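PDB 1BDG: hexokinase from Schistosoma mansoni, which catalyses the ATP-dependent phosphorylation of glucose and other hexoses to their 6-phosphates, the first step of glycolysis. Local coordinates for residues D167-G171 against H172-E176; E356-D359 against N360-R364. One frame throughout, in Å; residues are numbered along the deposited sequence.

Interaction 1 of 2, residues D167-G171 against H172-E176; sequences DGVEG and HNVAE
His172 folds back against Val169 and Gly168, with Val169 C and O at the edge of its ring, at the close of a type II beta turn running from Val169 to His172, just before helix 174-183 in the small subdomain of hexokinase. The turn is fixed by its backbone bond, His172 N to Val169 O at 3.0 Å, with an N-H...O angle of 149°. Gly171, at the third turn position, has the left-handed backbone that a type II turn needs there.

Followed outward, the histidine starts with CB 3.2 Å from Val169 O. With chi1 -65°, CG lies beside the backbone N and anti to the carbonyl carbon, which turns the ring back along the turn. CG then lies 3.7 Å from both Val169 O and Gly168 O. ND1 comes to 2.9 Å from Gly168 O, but the angle is too poor for a hydrogen bond. CE1 also borders that oxygen, and NE2, at the far side of the ring, is more distant from it.

Asn173 is the N-cap of the helix; its OD1 accepts a weak capping bond from Ala175 N and also a hydrogen bond from Ala155 N of strand 154-157. On the buried side, where Phe116 and Leu157 pack on both valines, Val169 CG1 meets Val174 CG2 at 4.2 Å.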
loop_
_atom_site.group_PDB
_atom_site.type_symbol
_atom_site.label_atom_id
_atom_site.label_comp_id
_atom_site.label_asym_id
_atom_site.label_seq_id
_atom_site.Cartn_x
_atom_site.Cartn_y
_atom_site.Cartn_z
ATOM N N ASP A 167 16.078 7.546 -11.772
ATOM C CA ASP A 167 15.882 8.290 -13.000
ATOM C C ASP A 167 15.886 7.319 -14.172
ATOM O O ASP A 167 16.372 6.201 -14.062
ATOM C CB ASP A 167 16.958 9.360 -13.166
ATOM C CG ASP A 167 18.278 8.792 -13.623
ATOM O OD1 ASP A 167 18.866 7.994 -12.861
ATOM O OD2 ASP A 167 18.728 9.135 -14.747
ATOM N N GLY A 168 15.275 7.714 -15.276
ATOM C CA GLY A 168 15.261 6.849 -16.436
ATOM C C GLY A 168 14.210 5.770 -16.401
ATOM O O GLY A 168 14.222 4.868 -17.241
ATOM N N VAL A 169 13.257 5.885 -15.487
ATOM C CA VAL A 169 12.197 4.883 -15.399
ATOM C C VAL A 169 10.818 5.436 -15.754
ATOM O O VAL A 169 10.088 4.829 -16.539
ATOM C CB VAL A 169 12.128 4.252 -13.991
ATOM C CG1 VAL A 169 11.166 3.077 -13.995
ATOM C CG2 VAL A 169 13.503 3.799 -13.561
ATOM N N GLU A 170 10.481 6.610 -15.212
ATOM C CA GLU A 170 9.167 7.213 -15.434
ATOM C C GLU A 170 8.959 7.541 -16.892
ATOM O O GLU A 170 9.845 8.098 -17.535
ATOM C CB GLU A 170 8.988 8.478 -14.601
ATOM C CG GLU A 170 9.016 8.313 -13.098
ATOM C CD GLU A 170 8.704 9.621 -12.381
ATOM O OE1 GLU A 170 8.555 10.662 -13.063
ATOM O OE2 GLU A 170 8.590 9.626 -11.138
ATOM N N GLY A 171 7.786 7.197 -17.408
ATOM C CA GLY A 171 7.483 7.466 -18.801
ATOM C C GLY A 171 7.960 6.369 -19.720
ATOM O O GLY A 171 7.638 6.382 -20.906
ATOM N N HIS A 172 8.701 5.411 -19.165
ATOM C CA HIS A 172 9.225 4.276 -19.931
ATOM C C HIS A 172 8.401 3.007 -19.717
ATOM O O HIS A 172 7.633 2.893 -18.740
ATOM C CB HIS A 172 10.672 3.973 -19.522
ATOM C CG HIS A 172 11.636 5.070 -19.850
ATOM N ND1 HIS A 172 12.077 5.981 -18.910
ATOM C CD2 HIS A 172 12.238 5.411 -21.014
ATOM C CE1 HIS A 172 12.907 6.835 -19.481
ATOM N NE2 HIS A 172 13.023 6.510 -20.756
ATOM N N ASN A 173 8.576 2.036 -20.612
ATOM C CA ASN A 173 7.869 0.773 -20.466
ATOM C C ASN A 173 8.731 -0.100 -19.561
ATOM O O ASN A 173 9.783 -0.600 -19.972
ATOM C CB ASN A 173 7.648 0.096 -21.813
ATOM C CG ASN A 173 7.013 -1.291 -21.685
ATOM O OD1 ASN A 173 6.711 -1.764 -20.587
ATOM N ND2 ASN A 173 6.804 -1.949 -22.822
ATOM N N VAL A 174 8.307 -0.240 -18.314
ATOM C CA VAL A 174 9.019 -1.060 -17.342
ATOM C C VAL A 174 9.276 -2.518 -17.775
ATOM O O VAL A 174 10.347 -3.064 -17.499
ATOM C CB VAL A 174 8.264 -1.054 -16.003
ATOM C CG1 VAL A 174 8.796 -2.142 -15.085
ATOM C CG2 VAL A 174 8.377 0.313 -15.355
ATOM N N ALA A 175 8.309 -3.150 -18.439
ATOM C CA ALA A 175 8.470 -4.540 -18.874
ATOM C C ALA A 175 9.664 -4.689 -19.801
ATOM O O ALA A 175 10.376 -5.696 -19.775
ATOM C CB ALA A 175 7.229 -5.019 -19.563
ATOM N N GLU A 176 9.894 -3.674 -20.621
ATOM C CA GLU A 176 11.001 -3.734 -21.558
ATOM C C GLU A 176 12.296 -3.465 -20.818
ATOM O O GLU A 176 13.325 -4.080 -21.100
ATOM C CB GLU A 176 10.804 -2.754 -22.718
ATOM C CG GLU A 176 11.796 -2.963 -23.854
ATOM C CD GLU A 176 11.413 -2.211 -25.133
ATOM O OE1 GLU A 176 10.664 -1.194 -25.033
ATOM O OE2 GLU A 176 11.864 -2.652 -26.236
#

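Interaction 2 of 2, residues E356-D359 against N360-R364; sequences EPID and NRIVR
Four successive i to i+4 backbone hydrogen bonds form the first turn of helix 357-389, in the large subdomain: Asn360 N to Glu356 O, Arg361 N to Pro357 O, Ile362 N to Ile358 O and Val363 N to Asp359 O, all between 2.7 and 3.1 Å. The first three are nearly straight at the donor, with angles of 160° to 173°.

One side-chain bond belongs to the cap. Asp359, with CG beside its own backbone N (chi1 -59°), reaches back so that OD2 accepts from Glu356 N at 2.9 Å, on the anti side of the carboxylate. The same OD2 forms a salt bridge with Arg310, while OD1 accepts from Phe309 N, so both oxygens of this buried group are engaged. Asn360 OD1 is hydrogen-bonded to His343 ND1.

Apolar contact is slighter: Ile358 CG2 and Ile362 CD1 stand 4.4 Å apart, one turn from each other.

Among its neighbours, the turn packs against two helices and the loop at Leu308: Ile358 and Ile362 pack on helix 5-16, where Arg361 makes a cation-pi contact with Phe9, whereas Asn360 and Val363 rest on helix 340-349.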
loop_
_atom_site.group_PDB
_atom_site.type_symbol
_atom_site.label_atom_id
_atom_site.label_comp_id
_atom_site.label_asym_id
_atom_site.label_seq_id
_atom_site.Cartn_x
_atom_site.Cartn_y
_atom_site.Cartn_z
ATOM N N GLU A 356 9.508 11.220 31.205
ATOM C CA GLU A 356 8.514 11.270 32.279
ATOM C C GLU A 356 7.165 10.648 31.925
ATOM O O GLU A 356 6.776 10.576 30.758
ATOM C CB GLU A 356 8.230 12.720 32.680
ATOM C CG GLU A 356 9.415 13.520 33.134
ATOM C CD GLU A 356 9.007 14.684 34.008
ATOM O OE1 GLU A 356 7.823 15.084 33.968
ATOM O OE2 GLU A 356 9.867 15.191 34.755
ATOM N N PRO A 357 6.407 10.230 32.943
ATOM C CA PRO A 357 5.087 9.631 32.751
ATOM C C PRO A 357 4.204 10.465 31.809
ATOM O O PRO A 357 3.538 9.912 30.934
ATOM C CB PRO A 357 4.537 9.585 34.176
ATOM C CG PRO A 357 5.757 9.171 34.944
ATOM C CD PRO A 357 6.852 10.044 34.342
ATOM N N ILE A 358 4.208 11.785 31.961
ATOM C CA ILE A 358 3.393 12.600 31.062
ATOM C C ILE A 358 3.823 12.395 29.618
ATOM O O ILE A 358 2.988 12.296 28.730
ATOM C CB ILE A 358 3.504 14.100 31.312
ATOM C CG1 ILE A 358 4.465 14.397 32.451
ATOM C CG2 ILE A 358 2.121 14.706 31.474
ATOM C CD1 ILE A 358 5.126 15.762 32.306
ATOM N N ASP A 359 5.133 12.314 29.391
ATOM C CA ASP A 359 5.649 12.155 28.042
ATOM C C ASP A 359 5.150 10.863 27.425
ATOM O O ASP A 359 4.723 10.839 26.260
ATOM C CB ASP A 359 7.176 12.186 28.039
ATOM C CG ASP A 359 7.739 13.470 28.611
ATOM O OD1 ASP A 359 7.233 14.566 28.291
ATOM O OD2 ASP A 359 8.708 13.368 29.379
ATOM N N ASN A 360 5.202 9.797 28.220
ATOM C CA ASN A 360 4.752 8.485 27.783
ATOM C C ASN A 360 3.264 8.547 27.474
ATOM O O ASN A 360 2.826 8.129 26.392
ATOM C CB ASN A 360 5.021 7.451 28.870
ATOM C CG ASN A 360 6.492 7.139 29.035
ATOM O OD1 ASN A 360 6.909 6.597 30.061
ATOM N ND2 ASN A 360 7.284 7.424 28.009
ATOM N N ARG A 361 2.493 9.089 28.411
ATOM C CA ARG A 361 1.048 9.221 28.235
ATOM C C ARG A 361 0.713 10.054 26.986
ATOM O O ARG A 361 -0.068 9.627 26.134
ATOM C CB ARG A 361 0.408 9.832 29.483
ATOM C CG ARG A 361 -1.060 10.105 29.293
ATOM C CD ARG A 361 -1.830 10.112 30.582
ATOM N NE ARG A 361 -2.626 11.323 30.741
ATOM C CZ ARG A 361 -3.507 11.505 31.718
ATOM N NH1 ARG A 361 -3.708 10.534 32.616
ATOM N NH2 ARG A 361 -4.152 12.663 31.829
ATOM N N ILE A 362 1.315 11.241 26.890
ATOM C CA ILE A 362 1.135 12.140 25.746
ATOM C C ILE A 362 1.493 11.421 24.440
ATOM O O ILE A 362 0.742 11.497 23.479
ATOM C CB ILE A 362 2.021 13.429 25.888
ATOM C CG1 ILE A 362 1.383 14.408 26.876
ATOM C CG2 ILE A 362 2.304 14.060 24.535
ATOM C CD1 ILE A 362 2.230 15.603 27.174
ATOM N N VAL A 363 2.608 10.690 24.425
ATOM C CA VAL A 363 3.042 9.979 23.223
ATOM C C VAL A 363 2.152 8.802 22.791
ATOM O O VAL A 363 1.973 8.577 21.594
ATOM C CB VAL A 363 4.536 9.558 23.314
ATOM C CG1 VAL A 363 4.929 8.676 22.148
ATOM C CG2 VAL A 363 5.415 10.783 23.289
ATOM N N ARG A 364 1.588 8.057 23.739
ATOM C CA ARG A 364 0.711 6.931 23.376
ATOM C C ARG A 364 -0.608 7.467 22.799
ATOM O O ARG A 364 -1.256 6.826 21.978
ATOM C CB ARG A 364 0.426 6.030 24.590
ATOM C CG ARG A 364 -0.184 4.669 24.244
ATOM C CD ARG A 364 -1.443 4.407 25.060
ATOM N NE ARG A 364 -2.003 3.060 24.899
ATOM C CZ ARG A 364 -2.511 2.569 23.764
ATOM N NH1 ARG A 364 -2.526 3.309 22.651
ATOM N NH2 ARG A 364 -3.035 1.336 23.748
#

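Both interactions are local and lie at the start of a helix, yet they organise it differently. Interaction 1 is partly buried, with a mostly exposed loop and two inward valines; its single backbone bond across the segments closes a beta turn ahead of helix 174-183. Interaction 2 is largely buried and lies within helix 357-389, where four successive i to i+4 bonds join the two segments. The capping also differs: Asn173 uses its own side chain at the N-cap, whereas Glu356 gives its backbone N to Asp359. They share no elements, belonging to the small and large subdomains respectively, with centres 47 Å apart and nearest atoms about 33 Å apart.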